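Local coordinates for staphylococcal nuclease domain-containing protein 1 (Drosophila melanogaster, PDB 2WAC) that cleaves DNA and RNA as an endonuclease, associates with the RNA-induced silencing complex and, through its Tudor domain, binds peptides carrying symmetrically dimethylated arginines, at residues A[3-8]-A[146-151]. Residues are numbered along the deposited sequence; the frame is centred on the assembly and turned at random.
Sequences NYENVI and VQLNVE
Glu5 and Val7 pair antiparallel with Leu148 and Val146 through two reciprocal sets of backbone hydrogen bonds, nearly straight at Glu5 N to Leu148 O (2.9 Å) and more bent at Val146 N to Val7 O (2.9 Å). The axes of strands 5-8 and 146-151 run at 119°, far from straight antiparallel, consistent with the strongly twisted OB-fold barrel of staphylococcal nuclease domains. On the face of Asn6 and Gln147, the ring of Tyr4, from just before the strand, reaches across the second strand: CD1 lies 3.7 Å from Gln147 CB and CE1 3.7 Å from Asn149 CB. With CG anti to the carbonyl carbon (chi1 -66°) and the chain extended beyond it, Gln147 brings OE1 over one ring face, its amide almost parallel to the ring (9°). That OE1 accepts a bond from Arg164, whose guanidinium also makes a cation-pi contact with Tyr4. Cutting Tyr4 back to an alanine would remove the ring that touches Gln147 CB and Asn149 CB, and would probably leave Arg164 without its aromatic partner. The opposite face is mainly aliphatic, with the Glu5 carboxylate alongside Leu148 at its margin: Val7 CG2 meets Val146 CG2 at 3.7 Å and Leu148 CB at 3.9 Å, beside Ala20 and Leu163. Backbone bonds thus join the N-terminal strand to one over a hundred residues later, the Tudor sheet strands lying between in sequence, with a mainly aliphatic face and a polar, partly open one.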
loop_
_atom_site.group_PDB
_atom_site.type_symbol
_atom_site.label_atom_id
_atom_site.label_comp_id
_atom_site.label_asym_id
_atom_site.label_seq_id
_atom_site.Cartn_x
_atom_site.Cartn_y
_atom_site.Cartn_z
ATOM N N ASN A 3 4.260 -17.818 10.356
ATOM C CA ASN A 3 5.245 -16.763 10.554
ATOM C C ASN A 3 4.728 -15.402 10.073
ATOM O O ASN A 3 5.028 -14.970 8.956
ATOM C CB ASN A 3 6.544 -17.139 9.827
ATOM C CG ASN A 3 7.768 -16.434 10.391
ATOM O OD1 ASN A 3 7.680 -15.662 11.348
ATOM N ND2 ASN A 3 8.926 -16.703 9.794
ATOM N N TYR A 4 3.943 -14.738 10.922
ATOM C CA TYR A 4 3.401 -13.411 10.611
ATOM C C TYR A 4 4.486 -12.337 10.680
ATOM O O TYR A 4 5.403 -12.424 11.499
ATOM C CB TYR A 4 2.247 -13.059 11.561
ATOM C CG TYR A 4 0.961 -13.801 11.261
ATOM C CD1 TYR A 4 0.069 -13.327 10.300
ATOM C CD2 TYR A 4 0.640 -14.981 11.933
ATOM C CE1 TYR A 4 -1.110 -14.007 10.014
ATOM C CE2 TYR A 4 -0.542 -15.672 11.652
ATOM C CZ TYR A 4 -1.409 -15.176 10.691
ATOM O OH TYR A 4 -2.578 -15.843 10.404
ATOM N N GLU A 5 4.381 -11.338 9.807
ATOM C CA GLU A 5 5.259 -10.174 9.868
ATOM C C GLU A 5 4.504 -9.005 10.491
ATOM O O GLU A 5 3.388 -8.682 10.076
ATOM C CB GLU A 5 5.787 -9.794 8.479
ATOM C CG GLU A 5 6.912 -8.748 8.504
ATOM C CD GLU A 5 7.113 -8.027 7.173
ATOM O OE1 GLU A 5 6.322 -8.251 6.230
ATOM O OE2 GLU A 5 8.063 -7.223 7.072
ATOM N N ASN A 6 5.113 -8.387 11.498
ATOM C CA ASN A 6 4.538 -7.211 12.137
ATOM C C ASN A 6 4.773 -5.978 11.274
ATOM O O ASN A 6 5.910 -5.534 11.107
ATOM C CB ASN A 6 5.105 -7.022 13.548
ATOM C CG ASN A 6 4.644 -8.104 14.517
ATOM O OD1 ASN A 6 3.462 -8.447 14.571
ATOM N ND2 ASN A 6 5.578 -8.634 15.298
ATOM N N VAL A 7 3.691 -5.451 10.704
ATOM C CA VAL A 7 3.768 -4.303 9.796
ATOM C C VAL A 7 2.885 -3.136 10.236
ATOM O O VAL A 7 2.049 -3.277 11.127
ATOM C CB VAL A 7 3.398 -4.676 8.322
ATOM C CG1 VAL A 7 4.300 -5.785 7.788
ATOM C CG2 VAL A 7 1.925 -5.057 8.196
ATOM N N ILE A 8 3.096 -1.987 9.596
ATOM C CA ILE A 8 2.191 -0.844 9.676
ATOM C C ILE A 8 1.732 -0.508 8.257
ATOM O O ILE A 8 2.560 -0.349 7.355
ATOM C CB ILE A 8 2.879 0.389 10.319
ATOM C CG1 ILE A 8 3.092 0.163 11.822
ATOM C CG2 ILE A 8 2.068 1.670 10.069
ATOM C CD1 ILE A 8 4.089 1.117 12.463
ATOM N N VAL A 146 -0.339 -4.250 12.384
ATOM C CA VAL A 146 -1.095 -5.472 12.091
ATOM C C VAL A 146 -0.134 -6.612 11.745
ATOM O O VAL A 146 1.056 -6.376 11.501
ATOM C CB VAL A 146 -2.126 -5.271 10.933
ATOM C CG1 VAL A 146 -3.186 -4.231 11.306
ATOM C CG2 VAL A 146 -1.431 -4.880 9.631
ATOM N N GLN A 147 -0.651 -7.838 11.728
ATOM C CA GLN A 147 0.138 -9.001 11.333
ATOM C C GLN A 147 -0.152 -9.368 9.877
ATOM O O GLN A 147 -1.304 -9.598 9.502
ATOM C CB GLN A 147 -0.130 -10.188 12.269
ATOM C CG GLN A 147 0.346 -9.964 13.708
ATOM C CD GLN A 147 0.049 -11.134 14.635
ATOM O OE1 GLN A 147 -1.043 -11.706 14.614
ATOM N NE2 GLN A 147 1.021 -11.487 15.468
ATOM N N LEU A 148 0.902 -9.414 9.065
ATOM C CA LEU A 148 0.782 -9.712 7.641
ATOM C C LEU A 148 1.280 -11.118 7.325
ATOM O O LEU A 148 2.331 -11.537 7.814
ATOM C CB LEU A 148 1.555 -8.671 6.813
ATOM C CG LEU A 148 1.639 -8.800 5.285
ATOM C CD1 LEU A 148 1.654 -7.433 4.634
ATOM C CD2 LEU A 148 2.847 -9.631 4.834
ATOM N N ASN A 149 0.517 -11.838 6.506
ATOM C CA ASN A 149 0.957 -13.115 5.952
ATOM C C ASN A 149 0.838 -13.109 4.434
ATOM O O ASN A 149 -0.224 -12.797 3.895
ATOM C CB ASN A 149 0.150 -14.279 6.537
ATOM C CG ASN A 149 0.672 -15.637 6.085
ATOM O OD1 ASN A 149 1.855 -15.947 6.243
ATOM N ND2 ASN A 149 -0.212 -16.450 5.521
ATOM N N VAL A 150 1.929 -13.446 3.750
ATOM C CA VAL A 150 1.909 -13.571 2.296
ATOM C C VAL A 150 1.282 -14.916 1.934
ATOM O O VAL A 150 1.780 -15.970 2.337
ATOM C CB VAL A 150 3.328 -13.430 1.675
ATOM C CG1 VAL A 150 3.293 -13.674 0.167
ATOM C CG2 VAL A 150 3.909 -12.050 1.973
ATOM N N GLU A 151 0.183 -14.869 1.185
ATOM C CA GLU A 151 -0.577 -16.074 0.836
ATOM C C GLU A 151 -0.155 -16.668 -0.504
ATOM O O GLU A 151 -0.165 -17.888 -0.682
ATOM C CB GLU A 151 -2.081 -15.781 0.819
ATOM C CG GLU A 151 -2.643 -15.199 2.120
ATOM C CD GLU A 151 -2.651 -16.186 3.281
ATOM O OE1 GLU A 151 -2.549 -17.409 3.048
ATOM O OE2 GLU A 151 -2.766 -15.732 4.438
#